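Local structure of type II 3-hydroxyacyl-CoA dehydrogenase (Thermus thermophilus, 1UAY) at residues 20-34 and 38-50. The protein probably catalyses the NAD-dependent oxidation of 3-hydroxyacyl-CoA to 3-ketoacyl-CoA in fatty acid beta-oxidation, as a short-chain dehydrogenase with a Rossmann fold. Residues are numbered along the deposited sequence; the frame is centred on the assembly and turned at random.
Sequences LALKARGYRVVVLDL and GEDLIYVEGDVTR. With ADN (adenosine), chain C.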
loop_
_atom_site.group_PDB
_atom_site.type_symbol
_atom_site.label_atom_id
_atom_site.label_comp_id
_atom_site.label_asym_id
_atom_site.label_seq_id
_atom_site.Cartn_x
_atom_site.Cartn_y
_atom_site.Cartn_z
ATOM N N LEU A 20 -4.287 -29.363 -10.835
ATOM C CA LEU A 20 -5.061 -30.503 -10.353
ATOM C C LEU A 20 -6.443 -30.074 -9.862
ATOM O O LEU A 20 -7.430 -30.766 -10.099
ATOM C CB LEU A 20 -4.301 -31.224 -9.232
ATOM C CG LEU A 20 -3.030 -31.960 -9.673
ATOM C CD1 LEU A 20 -2.278 -32.479 -8.456
ATOM C CD2 LEU A 20 -3.403 -33.104 -10.604
ATOM N N ALA A 21 -6.517 -28.931 -9.188
ATOM C CA ALA A 21 -7.798 -28.436 -8.691
ATOM C C ALA A 21 -8.715 -28.064 -9.853
ATOM O O ALA A 21 -9.917 -28.325 -9.816
ATOM C CB ALA A 21 -7.580 -27.232 -7.790
ATOM N N LEU A 22 -8.148 -27.450 -10.885
ATOM C CA LEU A 22 -8.937 -27.066 -12.048
ATOM C C LEU A 22 -9.437 -28.305 -12.782
ATOM O O LEU A 22 -10.568 -28.337 -13.267
ATOM C CB LEU A 22 -8.100 -26.188 -12.981
ATOM C CG LEU A 22 -7.835 -24.774 -12.455
ATOM C CD1 LEU A 22 -6.746 -24.109 -13.278
ATOM C CD2 LEU A 22 -9.124 -23.961 -12.493
ATOM N N LYS A 23 -8.596 -29.332 -12.853
ATOM C CA LYS A 23 -8.987 -30.571 -13.519
ATOM C C LYS A 23 -10.160 -31.197 -12.767
ATOM O O LYS A 23 -11.135 -31.635 -13.375
ATOM C CB LYS A 23 -7.806 -31.546 -13.554
ATOM C CG LYS A 23 -8.099 -32.859 -14.270
ATOM C CD LYS A 23 -8.346 -32.642 -15.756
ATOM C CE LYS A 23 -8.702 -33.944 -16.461
ATOM N NZ LYS A 23 -7.642 -34.977 -16.311
ATOM N N ALA A 24 -10.065 -31.232 -11.440
ATOM C CA ALA A 24 -11.123 -31.804 -10.612
ATOM C C ALA A 24 -12.418 -31.006 -10.748
ATOM O O ALA A 24 -13.513 -31.552 -10.593
ATOM C CB ALA A 24 -10.685 -31.836 -9.157
ATOM N N ARG A 25 -12.283 -29.715 -11.040
ATOM C CA ARG A 25 -13.428 -28.823 -11.199
ATOM C C ARG A 25 -14.115 -29.021 -12.547
ATOM O O ARG A 25 -15.232 -28.548 -12.752
ATOM C CB ARG A 25 -12.980 -27.366 -11.054
ATOM C CG ARG A 25 -14.093 -26.333 -11.189
ATOM C CD ARG A 25 -15.072 -26.396 -10.026
ATOM N NE ARG A 25 -16.112 -25.376 -10.132
ATOM C CZ ARG A 25 -17.051 -25.359 -11.074
ATOM N NH1 ARG A 25 -17.086 -26.310 -11.998
ATOM N NH2 ARG A 25 -17.954 -24.386 -11.095
ATOM N N GLY A 26 -13.444 -29.707 -13.468
ATOM C CA GLY A 26 -14.033 -29.955 -14.772
ATOM C C GLY A 26 -13.356 -29.284 -15.954
ATOM O O GLY A 26 -13.789 -29.452 -17.093
ATOM N N TYR A 27 -12.300 -28.519 -15.702
ATOM C CA TYR A 27 -11.591 -27.854 -16.789
ATOM C C TYR A 27 -10.705 -28.827 -17.552
ATOM O O TYR A 27 -10.216 -29.807 -16.988
ATOM C CB TYR A 27 -10.690 -26.729 -16.257
ATOM C CG TYR A 27 -11.405 -25.474 -15.819
ATOM C CD1 TYR A 27 -11.950 -25.366 -14.542
ATOM C CD2 TYR A 27 -11.528 -24.388 -16.684
ATOM C CE1 TYR A 27 -12.603 -24.200 -14.134
ATOM C CE2 TYR A 27 -12.177 -23.224 -16.289
ATOM C CZ TYR A 27 -12.710 -23.134 -15.015
ATOM O OH TYR A 27 -13.347 -21.977 -14.624
ATOM N N ARG A 28 -10.519 -28.553 -18.840
ATOM C CA ARG A 28 -9.626 -29.339 -19.691
ATOM C C ARG A 28 -8.323 -28.569 -19.484
ATOM O O ARG A 28 -8.118 -27.506 -20.070
ATOM C CB ARG A 28 -10.071 -29.254 -21.151
ATOM C CG ARG A 28 -11.420 -29.898 -21.437
ATOM C CD ARG A 28 -11.322 -31.414 -21.423
ATOM N NE ARG A 28 -12.548 -32.047 -21.901
ATOM C CZ ARG A 28 -12.660 -33.340 -22.186
ATOM N NH1 ARG A 28 -11.618 -34.147 -22.044
ATOM N NH2 ARG A 28 -13.818 -33.827 -22.614
ATOM N N VAL A 29 -7.446 -29.111 -18.648
ATOM C CA VAL A 29 -6.207 -28.435 -18.283
ATOM C C VAL A 29 -4.938 -28.730 -19.067
ATOM O O VAL A 29 -4.560 -29.887 -19.267
ATOM C CB VAL A 29 -5.902 -28.683 -16.787
ATOM C CG1 VAL A 29 -4.653 -27.928 -16.367
ATOM C CG2 VAL A 29 -7.093 -28.259 -15.938
ATOM N N VAL A 30 -4.283 -27.655 -19.496
ATOM C CA VAL A 30 -3.020 -27.737 -20.207
ATOM C C VAL A 30 -1.974 -27.076 -19.322
ATOM O O VAL A 30 -2.182 -25.969 -18.817
ATOM C CB VAL A 30 -3.053 -26.987 -21.554
ATOM C CG1 VAL A 30 -1.646 -26.932 -22.150
ATOM C CG2 VAL A 30 -3.997 -27.689 -22.514
ATOM N N VAL A 31 -0.862 -27.769 -19.119
ATOM C CA VAL A 31 0.235 -27.254 -18.318
ATOM C C VAL A 31 1.382 -26.834 -19.227
ATOM O O VAL A 31 1.726 -27.552 -20.165
ATOM C CB VAL A 31 0.775 -28.336 -17.347
ATOM C CG1 VAL A 31 2.114 -27.897 -16.760
ATOM C CG2 VAL A 31 -0.230 -28.593 -16.235
ATOM N N LEU A 32 1.945 -25.656 -18.974
ATOM C CA LEU A 32 3.113 -25.188 -19.714
ATOM C C LEU A 32 4.202 -25.124 -18.653
ATOM O O LEU A 32 4.080 -24.398 -17.665
ATOM C CB LEU A 32 2.903 -23.797 -20.320
ATOM C CG LEU A 32 4.175 -23.198 -20.943
ATOM C CD1 LEU A 32 4.720 -24.119 -22.034
ATOM C CD2 LEU A 32 3.874 -21.819 -21.507
ATOM N N ASP A 33 5.260 -25.898 -18.849
ATOM C CA ASP A 33 6.351 -25.949 -17.885
ATOM C C ASP A 33 7.573 -26.505 -18.606
ATOM O O ASP A 33 7.443 -27.156 -19.645
ATOM C CB ASP A 33 5.945 -26.871 -16.727
ATOM C CG ASP A 33 6.819 -26.707 -15.497
ATOM O OD1 ASP A 33 8.035 -26.992 -15.574
ATOM O OD2 ASP A 33 6.281 -26.306 -14.440
ATOM N N LEU A 34 8.756 -26.235 -18.066
ATOM C CA LEU A 34 9.986 -26.735 -18.668
ATOM C C LEU A 34 10.038 -28.251 -18.545
ATOM O O LEU A 34 10.726 -28.921 -19.313
ATOM C CB LEU A 34 11.202 -26.139 -17.960
ATOM C CG LEU A 34 11.423 -24.634 -18.097
ATOM C CD1 LEU A 34 12.522 -24.201 -17.138
ATOM C CD2 LEU A 34 11.790 -24.293 -19.532
ATOM N N GLY A 38 3.666 -36.797 -14.287
ATOM C CA GLY A 38 2.770 -37.914 -14.530
ATOM C C GLY A 38 1.318 -37.815 -14.113
ATOM O O GLY A 38 0.652 -38.840 -13.981
ATOM N N GLU A 39 0.815 -36.604 -13.904
ATOM C CA GLU A 39 -0.583 -36.441 -13.518
ATOM C C GLU A 39 -1.468 -36.556 -14.757
ATOM O O GLU A 39 -0.970 -36.595 -15.884
ATOM C CB GLU A 39 -0.800 -35.074 -12.864
ATOM C CG GLU A 39 -0.042 -34.858 -11.560
ATOM C CD GLU A 39 -0.441 -35.838 -10.468
ATOM O OE1 GLU A 39 -1.630 -36.215 -10.402
ATOM O OE2 GLU A 39 0.433 -36.220 -9.662
ATOM N N ASP A 40 -2.777 -36.620 -14.545
ATOM C CA ASP A 40 -3.721 -36.711 -15.651
ATOM C C ASP A 40 -3.981 -35.299 -16.164
ATOM O O ASP A 40 -5.066 -34.742 -15.996
ATOM C CB ASP A 40 -5.022 -37.371 -15.185
ATOM C CG ASP A 40 -6.027 -37.542 -16.309
ATOM O OD1 ASP A 40 -5.605 -37.637 -17.482
ATOM O OD2 ASP A 40 -7.240 -37.597 -16.015
ATOM N N LEU A 41 -2.953 -34.728 -16.783
ATOM C CA LEU A 41 -3.001 -33.382 -17.335
ATOM C C LEU A 41 -2.305 -33.402 -18.687
ATOM O O LEU A 41 -1.557 -34.332 -18.997
ATOM C CB LEU A 41 -2.258 -32.404 -16.416
ATOM C CG LEU A 41 -2.727 -32.268 -14.965
ATOM C CD1 LEU A 41 -1.673 -31.528 -14.151
ATOM C CD2 LEU A 41 -4.060 -31.534 -14.918
ATOM N N ILE A 42 -2.555 -32.378 -19.493
ATOM C CA ILE A 42 -1.922 -32.265 -20.796
ATOM C C ILE A 42 -0.670 -31.426 -20.580
ATOM O O ILE A 42 -0.753 -30.274 -20.159
ATOM C CB ILE A 42 -2.846 -31.564 -21.804
ATOM C CG1 ILE A 42 -4.104 -32.407 -22.018
ATOM C CG2 ILE A 42 -2.113 -31.343 -23.122
ATOM C CD1 ILE A 42 -5.206 -31.686 -22.764
ATOM N N TYR A 43 0.490 -32.009 -20.856
ATOM C CA TYR A 43 1.753 -31.313 -20.659
ATOM C C TYR A 43 2.381 -30.788 -21.935
ATOM O O TYR A 43 2.639 -31.544 -22.873
ATOM C CB TYR A 43 2.764 -32.236 -19.972
ATOM C CG TYR A 43 2.432 -32.578 -18.540
ATOM C CD1 TYR A 43 2.732 -31.695 -17.499
ATOM C CD2 TYR A 43 1.812 -33.785 -18.223
ATOM C CE1 TYR A 43 2.424 -32.010 -16.176
ATOM C CE2 TYR A 43 1.500 -34.110 -16.905
ATOM C CZ TYR A 43 1.808 -33.219 -15.888
ATOM O OH TYR A 43 1.501 -33.546 -14.590
ATOM N N VAL A 44 2.613 -29.481 -21.962
ATOM C CA VAL A 44 3.274 -28.842 -23.081
ATOM C C VAL A 44 4.591 -28.370 -22.483
ATOM O O VAL A 44 4.611 -27.551 -21.559
ATOM C CB VAL A 44 2.478 -27.631 -23.618
ATOM C CG1 VAL A 44 3.279 -26.924 -24.704
ATOM C CG2 VAL A 44 1.149 -28.095 -24.186
ATOM N N GLU A 45 5.692 -28.916 -22.980
ATOM C CA GLU A 45 6.999 -28.542 -22.474
ATOM C C GLU A 45 7.502 -27.310 -23.200
ATOM O O GLU A 45 7.629 -27.299 -24.423
ATOM C CB GLU A 45 7.969 -29.710 -22.633
ATOM C CG GLU A 45 7.591 -30.887 -21.753
ATOM C CD GLU A 45 8.582 -32.021 -21.833
ATOM O OE1 GLU A 45 8.629 -32.701 -22.880
ATOM O OE2 GLU A 45 9.317 -32.223 -20.847
ATOM N N GLY A 46 7.777 -26.263 -22.432
ATOM C CA GLY A 46 8.238 -25.024 -23.019
ATOM C C GLY A 46 8.611 -23.990 -21.978
ATOM O O GLY A 46 8.455 -24.211 -20.776
ATOM N N ASP A 47 9.072 -22.844 -22.466
ATOM C CA ASP A 47 9.538 -21.737 -21.639
ATOM C C ASP A 47 8.600 -20.529 -21.759
ATOM O O ASP A 47 8.340 -20.058 -22.865
ATOM C CB ASP A 47 10.948 -21.367 -22.117
ATOM C CG ASP A 47 11.695 -20.486 -21.144
ATOM O OD1 ASP A 47 11.106 -19.506 -20.656
ATOM O OD2 ASP A 47 12.884 -20.768 -20.879
ATOM N N VAL A 48 8.099 -20.030 -20.626
ATOM C CA VAL A 48 7.192 -18.881 -20.639
ATOM C C VAL A 48 7.809 -17.613 -21.222
ATOM O O VAL A 48 7.084 -16.692 -21.598
ATOM C CB VAL A 48 6.646 -18.547 -19.222
ATOM C CG1 VAL A 48 5.744 -19.667 -18.733
ATOM C CG2 VAL A 48 7.792 -18.326 -18.250
ATOM N N THR A 49 9.135 -17.562 -21.303
ATOM C CA THR A 49 9.804 -16.389 -21.863
ATOM C C THR A 49 9.856 -16.449 -23.391
ATOM O O THR A 49 10.234 -15.476 -24.041
ATOM C CB THR A 49 11.249 -16.244 -21.334
ATOM O OG1 THR A 49 12.054 -17.316 -21.834
ATOM C CG2 THR A 49 11.268 -16.268 -19.811
ATOM N N ARG A 50 9.476 -17.587 -23.961
ATOM C CA ARG A 50 9.482 -17.754 -25.414
ATOM C C ARG A 50 8.056 -17.677 -25.950
ATOM O O ARG A 50 7.220 -18.521 -25.623
ATOM C CB ARG A 50 10.099 -19.106 -25.790
ATOM C CG ARG A 50 11.541 -19.294 -25.333
ATOM C CD ARG A 50 12.067 -20.660 -25.766
ATOM N NE ARG A 50 13.385 -20.957 -25.210
ATOM C CZ ARG A 50 14.506 -20.327 -25.545
ATOM N NH1 ARG A 50 14.483 -19.351 -26.443
ATOM N NH2 ARG A 50 15.653 -20.674 -24.977
HETATM O "O5'" ADN C . 7.070 -22.157 -10.408
HETATM C "C5'" ADN C . 7.800 -23.386 -10.377
HETATM C "C4'" ADN C . 7.435 -24.119 -11.689
HETATM O "O4'" ADN C . 8.010 -23.132 -12.606
HETATM C "C3'" ADN C . 8.425 -25.294 -11.788
HETATM O "O3'" ADN C . 7.586 -26.443 -12.049
HETATM C "C2'" ADN C . 9.370 -25.012 -12.977
HETATM O "O2'" ADN C . 9.745 -26.132 -13.779
HETATM C "C1'" ADN C . 8.618 -23.855 -13.651
HETATM N N9 ADN C . 9.402 -22.947 -14.507
HETATM C C8 ADN C . 10.559 -22.215 -14.130
HETATM N N7 ADN C . 11.058 -21.458 -15.066
HETATM C C5 ADN C . 10.198 -21.669 -16.148
HETATM C C6 ADN C . 10.144 -21.145 -17.510
HETATM N N6 ADN C . 11.039 -20.272 -17.980
HETATM N N1 ADN C . 9.115 -21.586 -18.349
HETATM C C2 ADN C . 8.180 -22.487 -17.895
HETATM N N3 ADN C . 8.132 -23.040 -16.634
HETATM C C4 ADN C . 9.168 -22.590 -15.818
#
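V31 sits at the middle of two parallel strands, 28-33 and 42-45, and is gripped by both its backbone groups: its N donates to I42 O at 2.7 Å in an almost straight bond (175° at the hydrogen), and its O takes V44 N. I42 N to V29 O and D33 N to V44 O carry the pairing outward, and G46 N closes it on D33 O as the chain leaves the strand.

Apolar packing follows the sheet faces. V30 CG1 meets V44 CG2 at 3.6 Å on one face, and L32 CD2 reaches on to V48 CG1. On the other, V31 lies alongside the Y43 ring, while L41 pushes CD1 against V31 CG2 and CD2 against V29 CB and K23 CB.

The K23 chain kinks at chi2 (66°) and again at chi4 (-58°), bringing NZ to D40 twice: a salt bridge to OD2 at 2.7 Å, met from above the carboxylate plane, and a bond to D40 O. E39 lays its chain across L20 CD2 and salt-bridges R16.

At the C-terminal strand ends, adenosine is held. D33 OD1 takes the ribose O2' at 2.6 Å and D33 OD2 takes O3' at 2.7 Å, consistent with a preference for NAD. L34 packs CD1 on the adenine, D47 OD1 accepts from N6, and V48 N donates to N1 at 2.9 Å.

Within the Rossmann sheet, strand 42-45 is the outermost of this chain, and strand 28-33 lies between it and strand 4-8; helix 51-64 packs against I42 and V44, and helix 210-222 against A21 and L22.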